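PDB 7MCM: enoyl-CoA hydratase from Mycolicibacterium smegmatis, which probably catalyses the reversible addition of water to (2E)-enoyl-CoA thioesters, giving (3S)-3-hydroxyacyl-CoA, a step of fatty acid oxidation. Local coordinates for residues 155-160 against 225-230; 6-11 against 40-45; 110-115 against 199-204; 168-173 against 183-188; 100-105 against 126-131. One frame throughout, in Å; residues are numbered along the deposited sequence. Where two conformers were deposited one is given.

Overall arrangement
Interaction 5 lies nearest the chain's centre, about 5 Å from it. Interactions 2 and 3 reach the same six-stranded sheet: 2 is small, where a hairpin's outer strand meets a helix, while 3 is wholly buried on a central strand. None of the five has a direct hydrogen bond across; 2 and 3 are purely aliphatic. Interaction 5 touches 3 through neighbouring strands and 2 through salt bridges, and adds a water bridge with one weak leg. Interactions 1, partly buried, and 4, buried, join helical parts beyond the sheet, where tryptophan, arginine, glutamate and methionine replace small aliphatic groups. Interactions 1, 4 and 5 touch other subunits, 2 and 3 none. L158 links 1 with 4, F157 1 with 5.

Interaction 1. Residues 155-160 against 225-230; sequences TWFLPR and ESRTAS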
# COMPACT_ATOMS: atom_id res chain seq x y z
N THR B 155 2.20 11.27 14.94
CA THR B 155 0.85 11.04 14.43
C THR B 155 0.70 9.67 13.77
O THR B 155 -0.43 9.21 13.60
CB THR B 155 0.44 12.11 13.43
OG1 THR B 155 1.36 12.09 12.34
CG2 THR B 155 0.44 13.50 14.08
N TRP B 156 1.79 9.04 13.35
CA TRP B 156 1.70 7.69 12.80
C TRP B 156 1.58 6.64 13.90
O TRP B 156 0.76 5.72 13.80
CB TRP B 156 2.90 7.42 11.89
CG TRP B 156 2.79 6.18 11.02
CD1 TRP B 156 2.26 6.10 9.77
CD2 TRP B 156 3.28 4.87 11.34
NE1 TRP B 156 2.36 4.81 9.30
CE2 TRP B 156 2.99 4.04 10.24
CE3 TRP B 156 3.92 4.33 12.45
CZ2 TRP B 156 3.33 2.68 10.21
CZ3 TRP B 156 4.26 2.97 12.42
CH2 TRP B 156 3.96 2.17 11.32
N PHE B 157 2.34 6.81 14.99
CA PHE B 157 2.38 5.80 16.05
C PHE B 157 1.21 5.93 17.02
O PHE B 157 0.72 4.91 17.52
CB PHE B 157 3.71 5.92 16.81
CG PHE B 157 4.90 5.53 15.99
CD1 PHE B 157 5.28 4.20 15.89
CD2 PHE B 157 5.66 6.48 15.34
CE1 PHE B 157 6.38 3.83 15.14
CE2 PHE B 157 6.76 6.11 14.59
CZ PHE B 157 7.12 4.79 14.49
N LEU B 158 0.75 7.14 17.32
CA LEU B 158 -0.24 7.30 18.38
C LEU B 158 -1.56 6.59 18.06
O LEU B 158 -2.10 5.92 18.96
CB LEU B 158 -0.45 8.79 18.68
CG LEU B 158 -1.34 9.10 19.90
CD1 LEU B 158 -0.78 8.45 21.19
CD2 LEU B 158 -1.47 10.61 20.11
N PRO B 159 -2.12 6.67 16.85
CA PRO B 159 -3.37 5.93 16.61
C PRO B 159 -3.19 4.44 16.75
O PRO B 159 -4.14 3.74 17.13
CB PRO B 159 -3.74 6.31 15.16
CG PRO B 159 -2.97 7.52 14.87
CD PRO B 159 -1.71 7.43 15.67
N ARG B 160 -2.00 3.93 16.46
CA ARG B 160 -1.78 2.50 16.61
C ARG B 160 -1.63 2.09 18.07
O ARG B 160 -1.69 0.89 18.36
CB ARG B 160 -0.58 2.09 15.77
CG ARG B 160 -0.90 2.23 14.28
CD ARG B 160 0.30 2.62 13.43
NE ARG B 160 -0.02 2.51 12.01
CZ ARG B 160 -0.45 3.50 11.25
NH1 ARG B 160 -0.59 4.73 11.72
NH2 ARG B 160 -0.77 3.25 9.98
N GLU B 225 7.06 -6.11 10.27
CA GLU B 225 6.55 -6.27 8.91
C GLU B 225 5.03 -6.23 8.87
O GLU B 225 4.45 -5.69 7.92
CB GLU B 225 7.09 -7.58 8.33
CG GLU B 225 6.51 -7.95 6.98
CD GLU B 225 7.26 -7.29 5.85
OE1 GLU B 225 8.23 -6.55 6.13
OE2 GLU B 225 6.86 -7.47 4.68
N SER B 226 4.37 -6.75 9.90
CA SER B 226 2.92 -6.87 9.87
C SER B 226 2.21 -5.52 10.01
O SER B 226 1.05 -5.40 9.60
CB SER B 226 2.48 -7.84 10.96
OG SER B 226 3.22 -9.06 10.87
N ARG B 227 2.88 -4.49 10.55
CA ARG B 227 2.21 -3.20 10.70
C ARG B 227 1.79 -2.61 9.37
O ARG B 227 0.79 -1.89 9.29
CB ARG B 227 3.12 -2.20 11.43
CG ARG B 227 3.55 -2.69 12.79
CD ARG B 227 3.95 -1.56 13.72
NE ARG B 227 5.28 -1.02 13.47
CZ ARG B 227 5.97 -0.31 14.35
NH1 ARG B 227 5.50 -0.08 15.57
NH2 ARG B 227 7.14 0.20 13.99
N THR B 228 2.52 -2.91 8.31
CA THR B 228 2.21 -2.28 7.03
C THR B 228 2.00 -3.26 5.89
O THR B 228 1.15 -3.03 5.04
CB THR B 228 3.35 -1.32 6.65
OG1 THR B 228 4.60 -1.91 7.02
CG2 THR B 228 3.18 0.04 7.34
N ALA B 229 2.76 -4.35 5.86
CA ALA B 229 2.77 -5.22 4.70
C ALA B 229 1.46 -5.99 4.57
O ALA B 229 0.68 -6.14 5.51
CB ALA B 229 3.95 -6.19 4.78
N SER B 230 1.23 -6.49 3.36
CA SER B 230 0.09 -7.35 3.09
C SER B 230 0.23 -8.67 3.87
O SER B 230 1.29 -9.00 4.41
CB SER B 230 0.00 -7.67 1.60
OG SER B 230 1.13 -8.47 1.24
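W156 presents the rim of its indole to R227: CH2 lies 4.1 Å from NE of R227, and CZ3 sits over the middle of the guanidinium face. Ring and guanidinium planes stand 85° apart, so this is an edge of indole against a face of arginine. A bend at chi3 (-78°) turns the R227 head back towards the aromatic pair, where NH2 comes to 3.9 Å from CE1 of F157, near that ring's plane. T228 adds a methyl at the indole edge, its CG2 3.9 Å from CZ2 of W156. Within the aromatic pair, CE3 of W156 stands 3.6 Å above the centre of the F157 ring. This is the margin where helix 154-162 meets the end of helix 213-226, a region that also meets other subunits of the six-chain assembly, as the C-terminal helices of crotonase-fold enzymes commonly do. W156 NE1 gives its hydrogen bond to A229 O of a second subunit, and the R227 guanidinium makes a cation-pi contact with W164 of a third. On one indole face lies R160, its CZ 3.6 Å above the plane and offset towards the rim, in one of two deposited conformers. In that conformer NH1 of R160 donates to W156 O at 2.7 Å, in the carbonyl plane on a lone pair, tying the guanidinium back to its own helix.

Interaction 2. Residues 6-11 against 40-45; sequences APLRID and DAAVDA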
# COMPACT_ATOMS: atom_id res chain seq x y z
N ALA B 6 26.71 12.26 30.28
CA ALA B 6 26.33 11.31 29.24
C ALA B 6 24.81 11.33 29.12
O ALA B 6 24.13 11.00 30.10
CB ALA B 6 26.83 9.91 29.57
N PRO B 7 24.25 11.72 27.97
CA PRO B 7 22.79 11.90 27.88
C PRO B 7 21.99 10.61 27.92
O PRO B 7 20.77 10.68 28.12
CB PRO B 7 22.62 12.62 26.54
CG PRO B 7 23.84 12.24 25.75
CD PRO B 7 24.94 12.14 26.75
N LEU B 8 22.61 9.45 27.72
CA LEU B 8 21.89 8.18 27.73
C LEU B 8 22.77 7.16 28.46
O LEU B 8 23.73 6.65 27.88
CB LEU B 8 21.57 7.74 26.30
CG LEU B 8 20.63 6.56 26.11
CD1 LEU B 8 19.26 6.88 26.67
CD2 LEU B 8 20.55 6.16 24.63
N ARG B 9 22.44 6.88 29.72
CA ARG B 9 23.20 5.91 30.50
C ARG B 9 22.78 4.50 30.11
O ARG B 9 21.59 4.19 30.04
CB ARG B 9 22.98 6.10 32.00
CG ARG B 9 23.29 7.49 32.52
CD ARG B 9 23.52 7.49 34.03
NE ARG B 9 22.29 7.75 34.78
CZ ARG B 9 21.57 6.80 35.36
NH1 ARG B 9 21.92 5.52 35.30
NH2 ARG B 9 20.46 7.14 36.02
N ILE B 10 23.76 3.63 29.87
CA ILE B 10 23.48 2.27 29.42
C ILE B 10 23.96 1.29 30.47
O ILE B 10 25.16 1.26 30.80
CB ILE B 10 24.09 1.99 28.04
CG1 ILE B 10 23.43 2.91 27.01
CG2 ILE B 10 23.83 0.55 27.64
CD1 ILE B 10 24.02 2.83 25.64
N ASP B 11 23.02 0.54 31.05
CA ASP B 11 23.28 -0.49 32.05
C ASP B 11 22.92 -1.85 31.46
O ASP B 11 21.95 -1.95 30.72
CB ASP B 11 22.42 -0.28 33.31
CG ASP B 11 22.71 1.03 34.00
OD1 ASP B 11 23.88 1.45 34.04
OD2 ASP B 11 21.75 1.66 34.51
N ASP B 40 21.29 6.88 18.50
CA ASP B 40 21.79 6.16 17.34
C ASP B 40 22.81 5.10 17.74
O ASP B 40 22.69 3.93 17.36
CB ASP B 40 22.42 7.13 16.33
CG ASP B 40 21.45 7.61 15.28
OD1 ASP B 40 20.47 6.89 14.98
OD2 ASP B 40 21.66 8.72 14.75
N ALA B 41 23.83 5.50 18.52
CA ALA B 41 24.89 4.57 18.89
C ALA B 41 24.36 3.41 19.72
O ALA B 41 24.76 2.26 19.52
CB ALA B 41 25.99 5.31 19.65
N ALA B 42 23.44 3.69 20.66
CA ALA B 42 22.90 2.63 21.51
C ALA B 42 22.13 1.60 20.71
O ALA B 42 22.26 0.39 20.94
CB ALA B 42 22.01 3.24 22.60
N VAL B 43 21.32 2.05 19.75
CA VAL B 43 20.59 1.12 18.89
C VAL B 43 21.57 0.27 18.09
O VAL B 43 21.44 -0.96 18.03
CB VAL B 43 19.62 1.88 17.96
CG1 VAL B 43 19.09 0.94 16.86
CG2 VAL B 43 18.45 2.41 18.77
N ASP B 44 22.57 0.90 17.47
CA ASP B 44 23.52 0.14 16.68
C ASP B 44 24.31 -0.85 17.54
O ASP B 44 24.63 -1.96 17.08
CB ASP B 44 24.46 1.08 15.92
CG ASP B 44 23.76 1.80 14.80
OD1 ASP B 44 22.62 1.40 14.47
OD2 ASP B 44 24.33 2.76 14.23
N ALA B 45 24.65 -0.47 18.77
CA ALA B 45 25.40 -1.37 19.64
C ALA B 45 24.53 -2.53 20.12
O ALA B 45 25.01 -3.66 20.25
CB ALA B 45 25.98 -0.61 20.82
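The strand at 8-11 runs past the helix at 40-45 with I10 and A42 as the nearest backbone pair, their CA atoms 7.9 Å apart, and the gap is bridged by side chains alone. In the crotonase fold of this family the strand 8-13 is the outermost within this chain, paired antiparallel with strand 16-21 in a hairpin; helix 33-48 is the crossover that carries the chain from 16-21 to the parallel neighbour 54-59. Strand alternation sends L8 and I10 towards the helix, while R9 and D11 lie on the other face, where they are joined by a long ion pair. L8 has CG anti to its own N (chi1 -170°), which brings CD2 over the helix. I10 instead sets CG1 beside its backbone N and carries on nearly straight to CD1 (chi2 175°), so the thin end of the chain does the touching. Both meet a single small residue, A42, which offers its one methyl to the two of them. L8 is buried, with W19, F35 and A38 around it, whereas I10 is exposed. On a different side of the helix, D40 and D44, one turn apart, both form salt bridges with R104 of helix 97-104, and D40 has R97 as a second partner. The A42 methyl touches both branches: its CB is 3.8 Å from CD2 of L8 and 3.7 Å from CD1 of I10, two carbons that are themselves 4.9 Å apart.

Interaction 3. Residues 110-115 against 199-204; sequences IAAVNG and PAAHRL
I110 and L204 supply the larger of two aliphatic contacts between a central strand and a helix packed against the sheet. The end of the isoleucine meets the branch point of the leucine: CD1 of I110 is 3.9 Å from CG of L204 and 4.1 Å from its CD2, while CG2 of I110 completes the fit at 4.2 Å from the same CD2. I110 places CG1 beside its backbone N and CG2 beside its carbonyl carbon (chi1 -67°), so that both branches lie against the leucine. L204, with CG anti to its own N (chi1 -179°), reaches across to them at a slant. The second contact is methyl to methyl, CB of A112 standing 4.0 Å from CB of A201. Two alanines facing each other let the backbones close to 6.3 Å between the CA atoms of A112 and A201. Polar groups make no bond across the interface; CD1 of I110 comes to 4.2 Å from A201 O, merely a van der Waals approach, and the helical carbonyls of P199 and A200 are taken up by the amides of R203 and L204. Strand 110-113 and helix 199-204 run nearly antiparallel (168°), their axes 9.3 Å apart, as a helix returning along the parallel part of the mixed sheet does in this crotonase-like fold. A111, pointing the opposite way, packs on C128 and R131. Strand 109-113 is held between strands 54-59 and 130-134, and helix 197-209 spans all three, A201 resting on I56 and I132 and L204 on L130.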
# COMPACT_ATOMS: atom_id res chain seq x y z
N ILE B 110 10.96 -1.68 25.84
CA ILE B 110 9.90 -1.40 26.81
C ILE B 110 10.10 0.03 27.32
O ILE B 110 11.16 0.35 27.87
CB ILE B 110 9.94 -2.41 27.96
CG1 ILE B 110 9.58 -3.81 27.47
CG2 ILE B 110 9.01 -1.99 29.11
CD1 ILE B 110 10.15 -4.89 28.40
N ALA B 111 9.10 0.90 27.13
CA ALA B 111 9.15 2.24 27.73
C ALA B 111 8.65 2.15 29.17
O ALA B 111 7.49 1.79 29.40
CB ALA B 111 8.29 3.23 26.94
N ALA B 112 9.51 2.46 30.13
CA ALA B 112 9.10 2.54 31.53
C ALA B 112 8.94 4.02 31.85
O ALA B 112 9.89 4.72 32.19
CB ALA B 112 10.12 1.84 32.44
N VAL B 113 7.71 4.51 31.69
CA VAL B 113 7.45 5.94 31.73
C VAL B 113 7.31 6.34 33.20
O VAL B 113 6.29 6.10 33.84
CB VAL B 113 6.21 6.30 30.91
CG1 VAL B 113 6.03 7.83 30.82
CG2 VAL B 113 6.35 5.70 29.49
N ASN B 114 8.36 6.97 33.74
CA ASN B 114 8.46 7.27 35.16
C ASN B 114 7.90 8.64 35.52
O ASN B 114 7.80 8.96 36.71
CB ASN B 114 9.93 7.21 35.59
CG ASN B 114 10.81 8.12 34.75
OD1 ASN B 114 10.96 7.91 33.54
ND2 ASN B 114 11.37 9.15 35.37
N GLY B 115 7.54 9.46 34.54
CA GLY B 115 7.04 10.79 34.82
C GLY B 115 6.54 11.44 33.55
O GLY B 115 6.16 10.73 32.62
N PRO B 199 11.18 -2.40 38.88
CA PRO B 199 10.96 -3.84 39.12
C PRO B 199 9.95 -4.47 38.17
O PRO B 199 10.16 -5.59 37.70
CB PRO B 199 10.47 -3.88 40.57
CG PRO B 199 11.19 -2.76 41.21
CD PRO B 199 11.24 -1.67 40.16
N ALA B 200 8.85 -3.78 37.86
CA ALA B 200 7.88 -4.33 36.91
C ALA B 200 8.45 -4.37 35.50
O ALA B 200 8.19 -5.32 34.75
CB ALA B 200 6.59 -3.52 36.93
N ALA B 201 9.22 -3.35 35.12
CA ALA B 201 9.81 -3.35 33.79
C ALA B 201 10.77 -4.51 33.62
O ALA B 201 10.81 -5.15 32.57
CB ALA B 201 10.52 -2.02 33.53
N HIS B 202 11.54 -4.82 34.67
CA HIS B 202 12.45 -5.95 34.60
C HIS B 202 11.71 -7.28 34.59
O HIS B 202 12.15 -8.23 33.93
CB HIS B 202 13.46 -5.89 35.75
CG HIS B 202 14.58 -4.94 35.50
ND1 HIS B 202 15.65 -5.26 34.68
CD2 HIS B 202 14.78 -3.67 35.91
CE1 HIS B 202 16.48 -4.23 34.64
NE2 HIS B 202 15.97 -3.26 35.37
N ARG B 203 10.62 -7.41 35.35
CA ARG B 203 9.84 -8.65 35.27
C ARG B 203 9.32 -8.86 33.85
O ARG B 203 9.45 -9.95 33.29
CB ARG B 203 8.68 -8.63 36.26
CG ARG B 203 9.08 -8.88 37.69
CD ARG B 203 7.85 -9.09 38.57
NE ARG B 203 7.00 -7.90 38.59
CZ ARG B 203 7.06 -6.95 39.51
NH1 ARG B 203 7.95 -6.99 40.50
NH2 ARG B 203 6.20 -5.93 39.45
N LEU B 204 8.77 -7.81 33.24
CA LEU B 204 8.28 -7.90 31.87
C LEU B 204 9.42 -8.22 30.90
O LEU B 204 9.26 -9.07 30.01
CB LEU B 204 7.58 -6.60 31.48
CG LEU B 204 6.98 -6.52 30.07
CD1 LEU B 204 5.97 -7.65 29.83
CD2 LEU B 204 6.33 -5.14 29.83

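Interaction 4. Residues 168-173 against 183-188; sequences AEMTLT and LSWGLV
The indole of W185 has M170 at the edge of its six-membered ring, while E169 approaches obliquely. CG of M170 lies near the ring plane, 3.7 Å from CZ3 of W185, and the sulfur follows it: SD is 5.2 Å from the centroid of that ring and 88° off its normal, an edge-on Met-aromatic contact. The E169 side chain crosses W185 at about a right angle, OE2 3.9 Å from CH2 of W185, with carboxylate and ring planes 59° apart. Its charge is answered by R166 of the same helix and by R207 of a second subunit, so this end of the contact borders a subunit interface. Helix 179-185 stops here in a Schellman motif, where G186 takes a positive phi and turns the chain so that L187 faces the same helix as W185. M170 bends at chi3 (63°) to send its methyl towards L187, tip to tip, CE 4.1 Å from CD2. One helical turn beyond E169, T173 secures the main chain: its OG1 (2.7 Å) and its N (3.1 Å) both donate to E169 O, from opposite faces of the carbonyl plane.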
# COMPACT_ATOMS: atom_id res chain seq x y z
N ALA B 168 -6.80 11.49 17.90
CA ALA B 168 -7.30 12.79 17.48
C ALA B 168 -7.54 13.69 18.69
O ALA B 168 -7.12 14.85 18.71
CB ALA B 168 -8.59 12.62 16.67
N GLU B 169 -8.18 13.15 19.73
CA GLU B 169 -8.40 13.93 20.94
C GLU B 169 -7.07 14.42 21.52
O GLU B 169 -6.93 15.61 21.84
CB GLU B 169 -9.16 13.10 21.98
CG GLU B 169 -9.33 13.84 23.29
CD GLU B 169 -10.07 13.02 24.32
OE1 GLU B 169 -10.61 11.96 23.96
OE2 GLU B 169 -10.11 13.44 25.50
N MET B 170 -6.08 13.53 21.64
CA MET B 170 -4.81 13.96 22.23
C MET B 170 -4.09 14.96 21.34
O MET B 170 -3.48 15.92 21.83
CB MET B 170 -3.89 12.75 22.47
CG MET B 170 -4.37 11.80 23.54
SD MET B 170 -3.29 10.36 23.76
CE MET B 170 -1.79 11.15 24.30
N THR B 171 -4.11 14.74 20.03
CA THR B 171 -3.33 15.58 19.12
C THR B 171 -4.00 16.93 18.88
O THR B 171 -3.31 17.94 18.73
CB THR B 171 -3.13 14.85 17.79
OG1 THR B 171 -2.63 13.53 18.04
CG2 THR B 171 -2.11 15.61 16.94
N LEU B 172 -5.32 16.96 18.84
CA LEU B 172 -6.01 18.20 18.50
C LEU B 172 -6.28 19.08 19.71
O LEU B 172 -6.47 20.30 19.55
CB LEU B 172 -7.34 17.89 17.79
CG LEU B 172 -7.23 17.05 16.51
CD1 LEU B 172 -8.63 16.64 16.01
CD2 LEU B 172 -6.49 17.82 15.44
N THR B 173 -6.36 18.50 20.91
CA THR B 173 -6.43 19.33 22.11
C THR B 173 -5.06 19.60 22.71
O THR B 173 -4.84 20.68 23.27
CB THR B 173 -7.33 18.68 23.17
OG1 THR B 173 -6.67 17.52 23.73
CG2 THR B 173 -8.68 18.27 22.56
N LEU B 183 -3.91 4.10 31.03
CA LEU B 183 -4.19 2.68 31.18
C LEU B 183 -5.53 2.32 30.56
O LEU B 183 -5.63 1.38 29.77
CB LEU B 183 -4.18 2.29 32.67
CG LEU B 183 -4.38 0.81 33.01
CD1 LEU B 183 -3.19 -0.01 32.53
CD2 LEU B 183 -4.58 0.61 34.50
N SER B 184 -6.57 3.11 30.88
CA SER B 184 -7.91 2.87 30.36
C SER B 184 -7.94 2.87 28.84
O SER B 184 -8.71 2.12 28.23
CB SER B 184 -8.86 3.93 30.92
OG SER B 184 -10.13 3.83 30.31
N TRP B 185 -7.13 3.71 28.20
CA TRP B 185 -7.11 3.80 26.75
C TRP B 185 -6.18 2.79 26.09
O TRP B 185 -6.20 2.65 24.87
CB TRP B 185 -6.70 5.21 26.30
CG TRP B 185 -7.65 6.30 26.68
CD1 TRP B 185 -8.86 6.16 27.32
CD2 TRP B 185 -7.48 7.70 26.43
NE1 TRP B 185 -9.45 7.40 27.48
CE2 TRP B 185 -8.62 8.36 26.95
CE3 TRP B 185 -6.47 8.47 25.82
CZ2 TRP B 185 -8.78 9.75 26.88
CZ3 TRP B 185 -6.63 9.85 25.75
CH2 TRP B 185 -7.77 10.48 26.29
N GLY B 186 -5.40 2.04 26.87
CA GLY B 186 -4.43 1.15 26.26
C GLY B 186 -3.15 1.83 25.84
O GLY B 186 -2.34 1.22 25.14
N LEU B 187 -2.96 3.10 26.21
CA LEU B 187 -1.68 3.75 25.94
C LEU B 187 -0.55 3.05 26.69
O LEU B 187 0.56 2.93 26.17
CB LEU B 187 -1.77 5.23 26.30
CG LEU B 187 -0.60 6.18 26.02
CD1 LEU B 187 -0.04 5.95 24.63
CD2 LEU B 187 -1.07 7.63 26.17
N VAL B 188 -0.83 2.55 27.90
CA VAL B 188 0.10 1.73 28.67
C VAL B 188 -0.61 0.45 29.09
O VAL B 188 -1.84 0.38 29.17
CB VAL B 188 0.65 2.46 29.92
CG1 VAL B 188 1.29 3.79 29.55
CG2 VAL B 188 -0.45 2.65 30.95

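Interaction 5. Residues 100-105 against 126-131; sequences RALQRC and VMCDLR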
# COMPACT_ATOMS: atom_id res chain seq x y z
N ARG B 100 13.65 6.84 13.31
CA ARG B 100 14.30 5.95 12.36
C ARG B 100 15.23 4.98 13.07
O ARG B 100 15.38 3.83 12.63
CB ARG B 100 15.06 6.76 11.31
CG ARG B 100 14.16 7.62 10.43
CD ARG B 100 14.89 8.17 9.23
NE ARG B 100 14.04 9.06 8.45
CZ ARG B 100 13.13 8.66 7.58
NH1 ARG B 100 12.91 7.37 7.35
NH2 ARG B 100 12.39 9.57 6.94
N ALA B 101 15.85 5.41 14.17
CA ALA B 101 16.69 4.50 14.94
C ALA B 101 15.85 3.37 15.54
O ALA B 101 16.23 2.19 15.46
CB ALA B 101 17.44 5.27 16.03
N LEU B 102 14.70 3.70 16.12
CA LEU B 102 13.85 2.66 16.70
C LEU B 102 13.34 1.73 15.62
O LEU B 102 13.13 0.54 15.88
CB LEU B 102 12.70 3.31 17.46
CG LEU B 102 13.00 3.55 18.93
CD1 LEU B 102 11.80 4.18 19.59
CD2 LEU B 102 13.38 2.23 19.62
N GLN B 103 13.16 2.24 14.40
CA GLN B 103 12.73 1.41 13.28
C GLN B 103 13.76 0.38 12.91
O GLN B 103 13.40 -0.69 12.40
CB GLN B 103 12.43 2.28 12.05
CG GLN B 103 11.07 2.94 12.02
CD GLN B 103 9.94 1.92 12.04
OE1 GLN B 103 9.24 1.75 13.04
NE2 GLN B 103 9.75 1.24 10.91
N ARG B 104 15.04 0.67 13.09
CA ARG B 104 16.07 -0.31 12.78
C ARG B 104 16.53 -1.07 14.02
O ARG B 104 17.38 -1.96 13.90
CB ARG B 104 17.25 0.36 12.06
CG ARG B 104 18.14 1.18 12.95
CD ARG B 104 19.41 1.66 12.23
NE ARG B 104 20.25 2.43 13.15
CZ ARG B 104 20.11 3.74 13.36
NH1 ARG B 104 19.21 4.45 12.69
NH2 ARG B 104 20.88 4.34 14.26
N CYS B 105 15.97 -0.77 15.19
CA CYS B 105 16.32 -1.51 16.40
C CYS B 105 15.70 -2.90 16.37
O CYS B 105 14.47 -3.05 16.36
CB CYS B 105 15.84 -0.77 17.64
SG CYS B 105 16.41 -1.52 19.19
N VAL B 126 5.58 6.27 22.75
CA VAL B 126 4.63 5.64 21.85
C VAL B 126 5.33 4.87 20.73
O VAL B 126 4.75 3.94 20.16
CB VAL B 126 3.71 6.77 21.32
CG1 VAL B 126 2.76 6.25 20.36
CG2 VAL B 126 2.97 7.41 22.50
N MET B 127 6.56 5.23 20.39
CA MET B 127 7.32 4.49 19.39
C MET B 127 7.91 3.18 19.92
O MET B 127 8.39 2.37 19.12
CB MET B 127 8.47 5.34 18.86
CG MET B 127 8.05 6.53 18.03
SD MET B 127 9.48 7.62 17.83
CE MET B 127 8.62 9.08 17.25
N CYS B 128 7.95 3.01 21.24
CA CYS B 128 8.44 1.78 21.84
C CYS B 128 7.41 0.66 21.68
O CYS B 128 6.24 0.90 21.35
CB CYS B 128 8.78 2.02 23.31
SG CYS B 128 10.18 3.18 23.53
N ASP B 129 7.85 -0.59 21.89
CA ASP B 129 6.98 -1.73 21.61
C ASP B 129 5.92 -1.91 22.68
O ASP B 129 4.78 -2.28 22.37
CB ASP B 129 7.81 -3.01 21.46
CG ASP B 129 8.82 -2.91 20.32
OD1 ASP B 129 8.40 -2.66 19.18
OD2 ASP B 129 10.03 -3.06 20.58
N LEU B 130 6.28 -1.68 23.93
CA LEU B 130 5.41 -1.87 25.09
C LEU B 130 5.61 -0.67 26.00
O LEU B 130 6.72 -0.17 26.11
CB LEU B 130 5.77 -3.15 25.88
CG LEU B 130 5.55 -4.48 25.19
CD1 LEU B 130 6.03 -5.62 26.05
CD2 LEU B 130 4.07 -4.60 24.96
N ARG B 131 4.53 -0.22 26.65
CA ARG B 131 4.62 0.85 27.62
C ARG B 131 4.03 0.41 28.95
O ARG B 131 2.96 -0.22 28.98
CB ARG B 131 3.88 2.10 27.17
CG ARG B 131 4.62 2.95 26.16
CD ARG B 131 3.60 3.68 25.27
NE ARG B 131 2.79 2.74 24.51
CZ ARG B 131 3.24 2.08 23.46
NH1 ARG B 131 4.49 2.22 23.04
NH2 ARG B 131 2.41 1.26 22.81
O HOH W 1 9.26 1.86 16.43
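L102 sets its CD1 methyl against M127 where helix 120-127 ends, 3.6 Å from CB of M127 and 3.9 Å from O of M127. The same methyl reaches 4.4 Å from SG of C128, so one leucine branch serves both residues. M127 crosses the leucine at about a right angle and then runs on, extended beyond CG, away from L102 towards F157. Beside this apolar touch a water bridges the two segments: it donates to M127 O at 2.9 Å and, weakly, to OE1 of Q103 at 3.4 Å. R131 holds the turn after the helix: its NH1 donates to C128 O at 2.8 Å from above the carbonyl plane and also bonds A125 O, and its NE goes to L187 O. In this crotonase-like domain the contact joins the helix leading into strand 109-113 to the bend leading into its neighbour 130-134. L102 is further enclosed by F39 of helix 33-48 and V109 of strand 109-113, C128 lies on V109 and A111, and helix 154-162 brings F157 against V126 and M127.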